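PDB 3MC1: predicted phosphatase, HAD family from Clostridium acetobutylicum, which probably hydrolyses phosphate esters as a haloacid dehalogenase-type phosphatase, although its natural substrate is not established. Local coordinates for residues F9-G13 against T14-S18; S41-N44 against K45-G48; F115-Q118 against I119-F123; F123-A126 against F127-D130. All blocks are in the same frame, centred on the assembly; numbering follows the deposited sequence.

Contact 1: residues F9-G13 against T14-S18. With NA (sodium ion), chain C.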
ATOM      1  N   PHE A   9      -5.339  -6.136  -0.879  1.00 10.05           N
ATOM      2  CA  PHE A   9      -5.183  -4.951  -0.042  1.00  9.90           C
ATOM      3  C   PHE A   9      -3.810  -4.331  -0.250  1.00  9.57           C
ATOM      4  O   PHE A   9      -2.821  -5.050  -0.438  1.00  8.60           O
ATOM      5  CB  PHE A   9      -5.225  -5.313   1.452  1.00  9.81           C
ATOM      6  CG  PHE A   9      -6.557  -5.830   1.955  1.00 13.81           C
ATOM      7  CD1 PHE A   9      -7.467  -4.970   2.561  1.00 13.98           C
ATOM      8  CD2 PHE A   9      -6.854  -7.191   1.901  1.00 15.27           C
ATOM      9  CE1 PHE A   9      -8.659  -5.466   3.120  1.00 18.14           C
ATOM     10  CE2 PHE A   9      -8.034  -7.695   2.450  1.00 17.77           C
ATOM     11  CZ  PHE A   9      -8.937  -6.833   3.064  1.00 17.31           C
ATOM     12  N   ASP A  10      -3.740  -3.007  -0.204  1.00 10.63           N
ATOM     13  CA  ASP A  10      -2.433  -2.366  -0.259  1.00  9.70           C
ATOM     14  C   ASP A  10      -2.021  -2.449   1.212  1.00 10.77           C
ATOM     15  O   ASP A  10      -2.834  -2.847   2.056  1.00  9.46           O
ATOM     16  CB  ASP A  10      -2.524  -0.910  -0.706  1.00 13.91           C
ATOM     17  CG  ASP A  10      -1.154  -0.252  -0.792  1.00 17.09           C
ATOM     18  OD1 ASP A  10      -0.186  -0.938  -1.203  1.00 16.52           O
ATOM     19  OD2 ASP A  10      -1.042   0.943  -0.448  1.00 23.14           O
ATOM     20  N   LEU A  11      -0.780  -2.092   1.535  1.00 11.72           N
ATOM     21  CA  LEU A  11      -0.309  -2.176   2.914  1.00 11.59           C
ATOM     22  C   LEU A  11      -0.353  -0.845   3.666  1.00 13.06           C
ATOM     23  O   LEU A  11      -1.192  -0.653   4.543  1.00 11.64           O
ATOM     24  CB  LEU A  11       1.121  -2.753   2.939  1.00  9.59           C
ATOM     25  CG  LEU A  11       1.838  -2.929   4.285  1.00  9.96           C
ATOM     26  CD1 LEU A  11       0.942  -3.582   5.340  1.00  9.36           C
ATOM     27  CD2 LEU A  11       3.072  -3.800   4.061  1.00  9.37           C
ATOM     28  N   ASP A  12       0.563   0.059   3.327  1.00 12.26           N
ATOM     29  CA  ASP A  12       0.635   1.375   3.957  1.00 12.75           C
ATOM     30  C   ASP A  12      -0.631   2.185   3.684  1.00 13.22           C
ATOM     31  O   ASP A  12      -1.047   2.315   2.542  1.00 13.33           O
ATOM     32  CB  ASP A  12       1.847   2.163   3.426  1.00 11.57           C
ATOM     33  CG  ASP A  12       3.173   1.473   3.708  1.00 12.54           C
ATOM     34  OD1 ASP A  12       3.390   1.028   4.859  1.00 13.94           O
ATOM     35  OD2 ASP A  12       4.002   1.380   2.778  1.00 12.34           O
ATOM     36  N   GLY A  13      -1.231   2.735   4.736  1.00 12.49           N
ATOM     37  CA  GLY A  13      -2.428   3.542   4.563  1.00 12.71           C
ATOM     38  C   GLY A  13      -3.738   2.777   4.433  1.00 13.69           C
ATOM     39  O   GLY A  13      -4.809   3.381   4.333  1.00 14.20           O
ATOM     40  N   THR A  14      -3.662   1.452   4.416  1.00 12.72           N
ATOM     41  CA  THR A  14      -4.858   0.629   4.303  1.00 13.24           C
ATOM     42  C   THR A  14      -4.899  -0.344   5.470  1.00 12.83           C
ATOM     43  O   THR A  14      -5.912  -0.450   6.173  1.00 13.99           O
ATOM     44  CB  THR A  14      -4.875  -0.160   2.981  1.00 10.82           C
ATOM     45  OG1 THR A  14      -4.976   0.753   1.883  1.00 11.60           O
ATOM     46  CG2 THR A  14      -6.065  -1.107   2.947  1.00 12.40           C
ATOM     47  N   LEU A  15      -3.797  -1.059   5.681  1.00 11.91           N
ATOM     48  CA  LEU A  15      -3.730  -2.006   6.783  1.00 12.54           C
ATOM     49  C   LEU A  15      -2.977  -1.401   7.965  1.00 11.88           C
ATOM     50  O   LEU A  15      -3.342  -1.611   9.127  1.00 11.03           O
ATOM     51  CB  LEU A  15      -3.046  -3.298   6.332  1.00 11.50           C
ATOM     52  CG  LEU A  15      -3.755  -4.125   5.255  1.00 12.15           C
ATOM     53  CD1 LEU A  15      -2.888  -5.311   4.859  1.00  9.21           C
ATOM     54  CD2 LEU A  15      -5.114  -4.595   5.782  1.00 11.34           C
ATOM     55  N   THR A  16      -1.941  -0.625   7.667  1.00 11.90           N
ATOM     56  CA  THR A  16      -1.124  -0.022   8.719  1.00 13.84           C
ATOM     57  C   THR A  16      -0.947   1.490   8.574  1.00 12.98           C
ATOM     58  O   THR A  16      -0.840   2.008   7.468  1.00 11.88           O
ATOM     59  CB  THR A  16       0.298  -0.653   8.728  1.00 14.41           C
ATOM     60  OG1 THR A  16       0.904  -0.470   7.440  1.00 14.27           O
ATOM     61  CG2 THR A  16       0.222  -2.136   9.008  1.00 13.54           C
ATOM     62  N   ASP A  17      -0.938   2.183   9.710  1.00 14.06           N
ATOM     63  CA  ASP A  17      -0.709   3.628   9.760  1.00 15.67           C
ATOM     64  C   ASP A  17       0.807   3.696   9.921  1.00 15.82           C
ATOM     65  O   ASP A  17       1.324   3.711  11.043  1.00 16.03           O
ATOM     66  CB  ASP A  17      -1.389   4.237  10.990  1.00 17.61           C
ATOM     67  CG  ASP A  17      -1.226   5.742  11.063  1.00 20.47           C
ATOM     68  OD1 ASP A  17      -0.509   6.321  10.211  1.00 20.91           O
ATOM     69  OD2 ASP A  17      -1.820   6.346  11.980  1.00 23.58           O
ATOM     70  N   SER A  18       1.512   3.720   8.798  1.00 15.58           N
ATOM     71  CA  SER A  18       2.973   3.716   8.798  1.00 15.70           C
ATOM     72  C   SER A  18       3.678   5.043   8.558  1.00 16.22           C
ATOM     73  O   SER A  18       4.894   5.074   8.372  1.00 12.83           O
ATOM     74  CB  SER A  18       3.453   2.713   7.752  1.00 17.26           C
ATOM     75  OG  SER A  18       2.638   2.778   6.590  1.00 17.08           O
TER
HETATM   76 NA    NA C 301      -1.414   2.845   0.390  1.00 22.25          NA
HETATM   77  O   HOH W   1       3.644  -1.042   6.763  1.00 15.72           O
HETATM   78  O   HOH W   2      -0.764   4.937   1.306  1.00 19.11           O
HETATM   79  O   HOH W   3      -1.219   3.320  -1.761  1.00 20.11           O
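S18 carries OG between its backbone N and carbonyl carbon (chi1 40°), and D12 sets CG beside its own N (chi1 -61°). These two torsions bring S18 OG to D12 OD1 at 2.6 Å, where the hydroxyl donates from above the carboxylate plane. Both residues belong to the loop that leaves strand 6-9, and D10, D12 and T14 fit the DxDx(T/V) signature of HAD phosphatases. The loop is tied by its backbone. Three N-H groups, of T14, L15 and T16, share L11 O, with L15 N at 2.9 Å from it. G13 N returns a bond to T16 O at 2.9 Å. L15 CD2 lies 4.0 Å from F9 CD1, and T14 CG2 sits at the edge of the same ring. L11 CD1 rests against T16 OG1 and CG2. D10 OD2 and D12 O bind the sodium ion, together with two waters and D167. In this family that place is usually held by magnesium. D10 OD1 is hydrogen-bonded to T109 OG1, and D12 OD2 makes a salt bridge with K111. A water donates to D12 OD1 at 2.8 Å and also bonds T16 OG1 at 2.9 Å.

Contact 2: residues S41-N44 against K45-G48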
ATOM      1  N   SER A  41       4.898  15.631   8.438  1.00 33.64           N
ATOM      2  CA  SER A  41       3.584  15.620   7.814  1.00 33.51           C
ATOM      3  C   SER A  41       3.612  16.033   6.343  1.00 31.68           C
ATOM      4  O   SER A  41       2.807  15.558   5.544  1.00 31.22           O
ATOM      5  CB  SER A  41       2.638  16.536   8.588  1.00 35.33           C
ATOM      6  OG  SER A  41       1.322  16.451   8.070  1.00 39.73           O
ATOM      7  N   SER A  42       4.540  16.912   5.979  1.00 30.12           N
ATOM      8  CA  SER A  42       4.632  17.361   4.596  1.00 27.68           C
ATOM      9  C   SER A  42       5.167  16.258   3.681  1.00 27.28           C
ATOM     10  O   SER A  42       5.210  16.415   2.458  1.00 26.41           O
ATOM     11  CB  SER A  42       5.520  18.605   4.500  1.00 29.83           C
ATOM     12  OG  SER A  42       6.863  18.311   4.825  1.00 29.73           O
ATOM     13  N   LEU A  43       5.576  15.142   4.274  1.00 25.17           N
ATOM     14  CA  LEU A  43       6.098  14.024   3.503  1.00 24.51           C
ATOM     15  C   LEU A  43       5.094  12.867   3.450  1.00 22.98           C
ATOM     16  O   LEU A  43       5.429  11.769   3.014  1.00 21.03           O
ATOM     17  CB  LEU A  43       7.425  13.537   4.103  1.00 22.55           C
ATOM     18  CG  LEU A  43       8.561  14.564   4.142  1.00 23.23           C
ATOM     19  CD1 LEU A  43       9.799  13.955   4.789  1.00 23.18           C
ATOM     20  CD2 LEU A  43       8.863  15.033   2.729  1.00 19.37           C
ATOM     21  N   ASN A  44       3.865  13.118   3.890  1.00 23.55           N
ATOM     22  CA  ASN A  44       2.833  12.083   3.875  1.00 23.68           C
ATOM     23  C   ASN A  44       2.567  11.548   2.476  1.00 22.75           C
ATOM     24  O   ASN A  44       2.246  10.372   2.315  1.00 20.28           O
ATOM     25  CB  ASN A  44       1.520  12.614   4.466  1.00 25.26           C
ATOM     26  CG  ASN A  44       1.545  12.678   5.983  1.00 26.75           C
ATOM     27  OD1 ASN A  44       2.568  12.399   6.607  1.00 29.00           O
ATOM     28  ND2 ASN A  44       0.419  13.051   6.581  1.00 27.48           N
ATOM     29  N   LYS A  45       2.706  12.411   1.472  1.00 23.00           N
ATOM     30  CA  LYS A  45       2.457  12.023   0.086  1.00 24.93           C
ATOM     31  C   LYS A  45       3.385  10.908  -0.385  1.00 24.30           C
ATOM     32  O   LYS A  45       3.140  10.289  -1.424  1.00 24.43           O
ATOM     33  CB  LYS A  45       2.604  13.228  -0.854  1.00 28.42           C
ATOM     34  CG  LYS A  45       4.033  13.702  -1.033  1.00 33.68           C
ATOM     35  CD  LYS A  45       4.427  14.725   0.014  1.00 37.09           C
ATOM     36  CE  LYS A  45       4.038  16.126  -0.433  1.00 40.51           C
ATOM     37  NZ  LYS A  45       4.801  16.541  -1.649  1.00 43.04           N
ATOM     38  N   PHE A  46       4.457  10.669   0.370  1.00 21.67           N
ATOM     39  CA  PHE A  46       5.418   9.612   0.050  1.00 19.30           C
ATOM     40  C   PHE A  46       4.870   8.256   0.501  1.00 18.24           C
ATOM     41  O   PHE A  46       5.438   7.205   0.188  1.00 18.14           O
ATOM     42  CB  PHE A  46       6.749   9.871   0.772  1.00 20.47           C
ATOM     43  CG  PHE A  46       7.766  10.635  -0.045  1.00 19.50           C
ATOM     44  CD1 PHE A  46       8.735   9.960  -0.782  1.00 20.96           C
ATOM     45  CD2 PHE A  46       7.773  12.028  -0.049  1.00 21.96           C
ATOM     46  CE1 PHE A  46       9.706  10.665  -1.511  1.00 21.28           C
ATOM     47  CE2 PHE A  46       8.737  12.739  -0.774  1.00 21.38           C
ATOM     48  CZ  PHE A  46       9.702  12.056  -1.503  1.00 22.19           C
ATOM     49  N   VAL A  47       3.765   8.274   1.238  1.00 17.61           N
ATOM     50  CA  VAL A  47       3.189   7.024   1.737  1.00 16.50           C
ATOM     51  C   VAL A  47       2.220   6.415   0.741  1.00 17.76           C
ATOM     52  O   VAL A  47       1.122   6.938   0.530  1.00 18.11           O
ATOM     53  CB  VAL A  47       2.464   7.229   3.086  1.00 15.10           C
ATOM     54  CG1 VAL A  47       1.846   5.905   3.555  1.00 13.78           C
ATOM     55  CG2 VAL A  47       3.444   7.758   4.126  1.00 12.51           C
ATOM     56  N   GLY A  48       2.635   5.304   0.134  1.00 17.59           N
ATOM     57  CA  GLY A  48       1.799   4.624  -0.840  1.00 18.39           C
ATOM     58  C   GLY A  48       2.480   4.341  -2.171  1.00 16.45           C
ATOM     59  O   GLY A  48       2.689   3.182  -2.522  1.00 15.99           O
TER
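K45 folds back over S42. Its CB lies near N44 C, and CG takes the position between backbone N and carbonyl carbon (chi1 71°). The chain then bends at chi2, chi3 and chi4 instead of running out straight. CD reaches S42 O at 3.1 Å and also passes near L43 CA. CE lies at the same 3.1 Å from S42 O. NZ ends farther off, 4.1 Å from S42 O, so methylenes make the touch here and the ammonium does not. The charged end has a cation-pi partner in Y58. F46 lies beside L43, the two side chains pointing the same way, with F46 CE2 4.2 Å from L43 CD2. L43 O comes to the ring edge of F46, near its plane. L43 O also accepts from F46 N at 3.0 Å, and N44 O accepts from V47 N at 2.8 Å. V47 CB and CG2 cover N44 O. Helices 19-31 and 51-59 flank L43 and F46, and F55 meets the F46 ring edge-to-face. The i to i+3 bonds are those of a 3-10 turn, which leads from helix 19-31 toward helix 51-59 and ends with V47 touching D12 of the sodium-binding loop.

Contact 3: residues F115-Q118 against I119-F123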
ATOM      1  N   PHE A 115      10.172  -6.171   3.105  1.00 11.14           N
ATOM      2  CA  PHE A 115       9.745  -5.335   4.221  1.00 12.26           C
ATOM      3  C   PHE A 115       8.288  -5.619   4.591  1.00 11.39           C
ATOM      4  O   PHE A 115       7.951  -5.697   5.764  1.00  9.67           O
ATOM      5  CB  PHE A 115       9.866  -3.843   3.880  1.00 11.36           C
ATOM      6  CG  PHE A 115      11.269  -3.394   3.567  1.00 14.57           C
ATOM      7  CD1 PHE A 115      12.364  -3.956   4.227  1.00 15.09           C
ATOM      8  CD2 PHE A 115      11.492  -2.378   2.642  1.00 14.78           C
ATOM      9  CE1 PHE A 115      13.659  -3.505   3.968  1.00 17.12           C
ATOM     10  CE2 PHE A 115      12.786  -1.920   2.379  1.00 14.71           C
ATOM     11  CZ  PHE A 115      13.867  -2.485   3.042  1.00 14.98           C
ATOM     12  N   SER A 116       7.432  -5.758   3.581  1.00 10.49           N
ATOM     13  CA  SER A 116       6.010  -6.012   3.821  1.00 12.48           C
ATOM     14  C   SER A 116       5.791  -7.285   4.637  1.00 12.70           C
ATOM     15  O   SER A 116       4.948  -7.320   5.525  1.00 14.33           O
ATOM     16  CB  SER A 116       5.272  -6.112   2.489  1.00 10.44           C
ATOM     17  OG  SER A 116       5.543  -4.974   1.684  1.00 11.37           O
ATOM     18  N   LYS A 117       6.560  -8.325   4.335  1.00 14.73           N
ATOM     19  CA  LYS A 117       6.458  -9.583   5.057  1.00 15.55           C
ATOM     20  C   LYS A 117       6.907  -9.418   6.515  1.00 16.77           C
ATOM     21  O   LYS A 117       6.217  -9.862   7.437  1.00 16.16           O
ATOM     22  CB  LYS A 117       7.309 -10.644   4.352  1.00 20.08           C
ATOM     23  CG  LYS A 117       7.089 -12.047   4.864  1.00 22.64           C
ATOM     24  CD  LYS A 117       7.916 -13.043   4.076  1.00 26.11           C
ATOM     25  CE  LYS A 117       7.302 -14.429   4.161  1.00 28.91           C
ATOM     26  NZ  LYS A 117       5.938 -14.439   3.547  1.00 32.13           N
ATOM     27  N   GLN A 118       8.055  -8.764   6.723  1.00 15.37           N
ATOM     28  CA  GLN A 118       8.577  -8.542   8.071  1.00 15.10           C
ATOM     29  C   GLN A 118       7.585  -7.774   8.912  1.00 14.67           C
ATOM     30  O   GLN A 118       7.398  -8.067  10.091  1.00 17.05           O
ATOM     31  CB  GLN A 118       9.869  -7.718   8.049  1.00 17.88           C
ATOM     32  CG  GLN A 118      11.081  -8.392   7.492  1.00 20.21           C
ATOM     33  CD  GLN A 118      12.294  -7.490   7.609  1.00 21.03           C
ATOM     34  OE1 GLN A 118      12.804  -7.251   8.710  1.00 19.61           O
ATOM     35  NE2 GLN A 118      12.748  -6.962   6.476  1.00 22.32           N
ATOM     36  N   ILE A 119       6.979  -6.758   8.306  1.00 11.20           N
ATOM     37  CA  ILE A 119       6.010  -5.917   8.991  1.00 11.15           C
ATOM     38  C   ILE A 119       4.739  -6.689   9.360  1.00 12.75           C
ATOM     39  O   ILE A 119       4.290  -6.633  10.504  1.00 14.62           O
ATOM     40  CB  ILE A 119       5.652  -4.694   8.104  1.00 11.72           C
ATOM     41  CG1 ILE A 119       6.857  -3.748   8.026  1.00  9.74           C
ATOM     42  CG2 ILE A 119       4.448  -3.968   8.659  1.00 10.30           C
ATOM     43  CD1 ILE A 119       6.746  -2.723   6.909  1.00 10.09           C
ATOM     44  N   LEU A 120       4.164  -7.407   8.399  1.00 14.28           N
ATOM     45  CA  LEU A 120       2.936  -8.159   8.659  1.00 14.76           C
ATOM     46  C   LEU A 120       3.148  -9.285   9.676  1.00 16.35           C
ATOM     47  O   LEU A 120       2.259  -9.588  10.475  1.00 18.02           O
ATOM     48  CB  LEU A 120       2.368  -8.692   7.344  1.00 13.64           C
ATOM     49  CG  LEU A 120       1.855  -7.557   6.446  1.00 14.84           C
ATOM     50  CD1 LEU A 120       1.511  -8.059   5.055  1.00 14.07           C
ATOM     51  CD2 LEU A 120       0.646  -6.913   7.113  1.00 16.98           C
ATOM     52  N   GLU A 121       4.325  -9.897   9.658  1.00 18.39           N
ATOM     53  CA  GLU A 121       4.629 -10.948  10.619  1.00 19.65           C
ATOM     54  C   GLU A 121       4.867 -10.284  11.972  1.00 20.49           C
ATOM     55  O   GLU A 121       4.411 -10.774  13.010  1.00 18.84           O
ATOM     56  CB  GLU A 121       5.863 -11.737  10.185  1.00 18.64           C
ATOM     57  CG  GLU A 121       5.718 -12.362   8.811  1.00 25.20           C
ATOM     58  CD  GLU A 121       6.868 -13.286   8.460  1.00 26.82           C
ATOM     59  OE1 GLU A 121       7.985 -13.075   8.981  1.00 30.85           O
ATOM     60  OE2 GLU A 121       6.658 -14.212   7.652  1.00 25.00           O
ATOM     61  N   HIS A 122       5.570  -9.153  11.956  1.00 20.74           N
ATOM     62  CA  HIS A 122       5.845  -8.413  13.184  1.00 19.34           C
ATOM     63  C   HIS A 122       4.532  -8.070  13.882  1.00 19.79           C
ATOM     64  O   HIS A 122       4.424  -8.142  15.107  1.00 20.24           O
ATOM     65  CB  HIS A 122       6.597  -7.114  12.866  1.00 21.52           C
ATOM     66  CG  HIS A 122       6.855  -6.253  14.066  1.00 21.72           C
ATOM     67  ND1 HIS A 122       7.791  -6.575  15.027  1.00 24.04           N
ATOM     68  CD2 HIS A 122       6.287  -5.094  14.469  1.00 21.88           C
ATOM     69  CE1 HIS A 122       7.787  -5.651  15.970  1.00 23.25           C
ATOM     70  NE2 HIS A 122       6.883  -4.739  15.657  1.00 24.62           N
ATOM     71  N   PHE A 123       3.531  -7.696  13.095  1.00 18.65           N
ATOM     72  CA  PHE A 123       2.236  -7.331  13.647  1.00 17.37           C
ATOM     73  C   PHE A 123       1.283  -8.511  13.833  1.00 18.22           C
ATOM     74  O   PHE A 123       0.141  -8.330  14.254  1.00 18.22           O
ATOM     75  CB  PHE A 123       1.602  -6.230  12.790  1.00 18.97           C
ATOM     76  CG  PHE A 123       2.229  -4.872  13.007  1.00 22.32           C
ATOM     77  CD1 PHE A 123       2.148  -4.247  14.250  1.00 21.80           C
ATOM     78  CD2 PHE A 123       2.932  -4.236  11.987  1.00 25.72           C
ATOM     79  CE1 PHE A 123       2.757  -3.012  14.481  1.00 26.34           C
ATOM     80  CE2 PHE A 123       3.547  -2.994  12.209  1.00 26.08           C
ATOM     81  CZ  PHE A 123       3.459  -2.385  13.459  1.00 25.80           C
TER
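K117 and E121 cross at a slant, one helical turn apart. K117 has CG anti to its backbone N (chi1 -170°), which places it alongside E121. E121 OE2 lies 3.6 Å from both K117 CG and K117 CE. K117 NZ remains 4.2 Å from E121 OE2, so the opposite charges are near but form no salt bridge. I119 folds over the preceding turn: its CG1 is 3.2 Å from F115 O. I119 CD1 also approaches F115 CB, at a looser 4.5 Å. L120 folds back in the same way one residue later, with CG at 3.2 Å from S116 O. Backbone bonds run from I119 N to F115 O, L120 N to S116 O and H122 N to Q118 O, the last at 2.8 Å. S116 and L120 turn to strands 104-109 and 131-135, whereas F115 and I119 meet helix 63-81. K117 and E121 are on the exposed side. This is the amphipathic helix of a beta-alpha-beta crossover, the repeating unit of the Rossmann-like HAD core.

Contact 4: residues F123-A126 against F127-D130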
ATOM      1  N   PHE A 123       3.531  -7.696  13.095  1.00 18.65           N
ATOM      2  CA  PHE A 123       2.236  -7.331  13.647  1.00 17.37           C
ATOM      3  C   PHE A 123       1.283  -8.511  13.833  1.00 18.22           C
ATOM      4  O   PHE A 123       0.141  -8.330  14.254  1.00 18.22           O
ATOM      5  CB  PHE A 123       1.602  -6.230  12.790  1.00 18.97           C
ATOM      6  CG  PHE A 123       2.229  -4.872  13.007  1.00 22.32           C
ATOM      7  CD1 PHE A 123       2.148  -4.247  14.250  1.00 21.80           C
ATOM      8  CD2 PHE A 123       2.932  -4.236  11.987  1.00 25.72           C
ATOM      9  CE1 PHE A 123       2.757  -3.012  14.481  1.00 26.34           C
ATOM     10  CE2 PHE A 123       3.547  -2.994  12.209  1.00 26.08           C
ATOM     11  CZ  PHE A 123       3.459  -2.385  13.459  1.00 25.80           C
ATOM     12  N   LYS A 124       1.768  -9.712  13.526  1.00 17.40           N
ATOM     13  CA  LYS A 124       0.999 -10.948  13.692  1.00 18.69           C
ATOM     14  C   LYS A 124      -0.252 -11.057  12.820  1.00 17.90           C
ATOM     15  O   LYS A 124      -1.255 -11.650  13.225  1.00 19.26           O
ATOM     16  CB  LYS A 124       0.626 -11.100  15.165  1.00 19.93           C
ATOM     17  CG  LYS A 124       1.838 -10.988  16.092  1.00 23.15           C
ATOM     18  CD  LYS A 124       1.435 -10.913  17.541  1.00 28.43           C
ATOM     19  CE  LYS A 124       2.645 -10.675  18.443  1.00 30.89           C
ATOM     20  NZ  LYS A 124       2.270 -10.769  19.885  1.00 34.06           N
ATOM     21  N   LEU A 125      -0.188 -10.502  11.617  1.00 17.00           N
ATOM     22  CA  LEU A 125      -1.324 -10.543  10.694  1.00 15.29           C
ATOM     23  C   LEU A 125      -0.974 -11.357   9.456  1.00 14.76           C
ATOM     24  O   LEU A 125      -1.827 -11.598   8.608  1.00 14.17           O
ATOM     25  CB  LEU A 125      -1.700  -9.119  10.249  1.00 12.81           C
ATOM     26  CG  LEU A 125      -2.027  -8.043  11.292  1.00 15.37           C
ATOM     27  CD1 LEU A 125      -2.304  -6.729  10.578  1.00 14.51           C
ATOM     28  CD2 LEU A 125      -3.232  -8.454  12.133  1.00 15.42           C
ATOM     29  N   ALA A 126       0.278 -11.796   9.358  1.00 13.26           N
ATOM     30  CA  ALA A 126       0.732 -12.520   8.172  1.00 14.27           C
ATOM     31  C   ALA A 126      -0.076 -13.739   7.722  1.00 14.39           C
ATOM     32  O   ALA A 126      -0.296 -13.935   6.530  1.00 15.20           O
ATOM     33  CB  ALA A 126       2.199 -12.913   8.338  1.00 16.07           C
ATOM     34  N   PHE A 127      -0.521 -14.559   8.663  1.00 15.07           N
ATOM     35  CA  PHE A 127      -1.254 -15.764   8.304  1.00 13.86           C
ATOM     36  C   PHE A 127      -2.679 -15.576   7.800  1.00 15.16           C
ATOM     37  O   PHE A 127      -3.312 -16.532   7.332  1.00 12.67           O
ATOM     38  CB  PHE A 127      -1.200 -16.735   9.477  1.00 13.78           C
ATOM     39  CG  PHE A 127       0.149 -17.371   9.645  1.00 15.22           C
ATOM     40  CD1 PHE A 127       0.635 -18.246   8.680  1.00 13.63           C
ATOM     41  CD2 PHE A 127       0.947 -17.069  10.743  1.00 16.36           C
ATOM     42  CE1 PHE A 127       1.900 -18.814   8.807  1.00 18.45           C
ATOM     43  CE2 PHE A 127       2.215 -17.632  10.883  1.00 16.25           C
ATOM     44  CZ  PHE A 127       2.693 -18.507   9.916  1.00 17.45           C
ATOM     45  N   TYR A 128      -3.188 -14.353   7.887  1.00 14.36           N
ATOM     46  CA  TYR A 128      -4.533 -14.067   7.390  1.00 14.42           C
ATOM     47  C   TYR A 128      -4.474 -14.016   5.868  1.00 14.78           C
ATOM     48  O   TYR A 128      -5.499 -14.103   5.185  1.00 13.53           O
ATOM     49  CB  TYR A 128      -5.023 -12.714   7.893  1.00 11.33           C
ATOM     50  CG  TYR A 128      -5.426 -12.669   9.348  1.00 13.77           C
ATOM     51  CD1 TYR A 128      -6.493 -13.439   9.822  1.00 12.27           C
ATOM     52  CD2 TYR A 128      -4.761 -11.842  10.250  1.00 14.75           C
ATOM     53  CE1 TYR A 128      -6.889 -13.383  11.158  1.00 13.81           C
ATOM     54  CE2 TYR A 128      -5.147 -11.774  11.593  1.00 17.02           C
ATOM     55  CZ  TYR A 128      -6.213 -12.548  12.038  1.00 14.69           C
ATOM     56  OH  TYR A 128      -6.600 -12.476  13.350  1.00 13.38           O
ATOM     57  N   PHE A 129      -3.261 -13.900   5.336  1.00 13.29           N
ATOM     58  CA  PHE A 129      -3.076 -13.767   3.893  1.00 14.43           C
ATOM     59  C   PHE A 129      -2.599 -14.997   3.158  1.00 14.99           C
ATOM     60  O   PHE A 129      -1.767 -15.749   3.660  1.00 16.21           O
ATOM     61  CB  PHE A 129      -2.105 -12.606   3.622  1.00 12.54           C
ATOM     62  CG  PHE A 129      -2.595 -11.287   4.153  1.00 13.76           C
ATOM     63  CD1 PHE A 129      -3.564 -10.560   3.454  1.00 13.09           C
ATOM     64  CD2 PHE A 129      -2.172 -10.824   5.401  1.00 10.49           C
ATOM     65  CE1 PHE A 129      -4.109  -9.393   3.993  1.00 10.33           C
ATOM     66  CE2 PHE A 129      -2.714  -9.663   5.947  1.00 12.25           C
ATOM     67  CZ  PHE A 129      -3.685  -8.948   5.242  1.00 10.70           C
ATOM     68  N   ASP A 130      -3.140 -15.182   1.957  1.00 16.02           N
ATOM     69  CA  ASP A 130      -2.775 -16.279   1.072  1.00 16.05           C
ATOM     70  C   ASP A 130      -1.425 -15.955   0.437  1.00 16.71           C
ATOM     71  O   ASP A 130      -0.663 -16.849   0.077  1.00 15.91           O
ATOM     72  CB  ASP A 130      -3.817 -16.429  -0.033  1.00 19.54           C
ATOM     73  CG  ASP A 130      -4.994 -17.284   0.385  1.00 20.77           C
ATOM     74  OD1 ASP A 130      -5.306 -17.333   1.594  1.00 21.39           O
ATOM     75  OD2 ASP A 130      -5.614 -17.892  -0.503  1.00 21.80           O
TER
HETATM   76  O   HOH W   4      -0.918 -14.128  11.792  1.00 15.74           O
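Y128 N donates to L125 O and F129 N to A126 O, both at 3.2 Å. Each of these carbonyls is met by the N-H three residues further on, which closes the turn. A water joins the start of the turn from outside: it accepts from F127 N at 3.2 Å and donates weakly to K124 O. The hydroxyl of Y128 is hydrogen-bonded to E92 on helix 91-101. The i to i+3 pattern marks a 3-10 turn. It follows directly on the end of helix 113-122, where K124 adopts positive phi (64°) in a Schellman motif, and it leads the chain into strand 131-135. Around this frame the side chains pack. L125 and Y128 cross at a slant, and L125 CD2 touches Y128 CE2 at 3.9 Å. Y128 has CG beside its own backbone N (chi1 -74°), which lays the ring edge by L125 O, with Y128 CD2 3.4 Å from that oxygen. F129 CD2 approaches L125 O too, at 3.3 Å. A126 O lies near the plane of the F129 ring, at its edge. L125 CB and F129 CE2 make a looser apolar approach at 4.5 Å. F129 is buried against L105 and V107 of strand 104-109 and L95 of helix 91-101. L125 touches V87 and E92, and Y128 lies on L95 and S96.

The four contacts follow one another along the chain, contacts 3 and 4 sharing F123. Contact 1 lies at the end of strand 6-9, near the chain centre, and touches each of the others. L11 packs on S116 and L120 of contact 3. L15 and F9 meet F129 of contact 4. D12 touches V47 of contact 2. Contacts 3 and 4 have centres about 8 Å apart and belong to the path from strand 104-109 to strand 131-135 of the parallel sheet. Contact 2 lies between helices 19-31 and 51-59, its centre about 25 Å from that of contact 4. The core holds the sodium ion at the end of strand 6-9 with contact 2 beside it, consistent with an active site here.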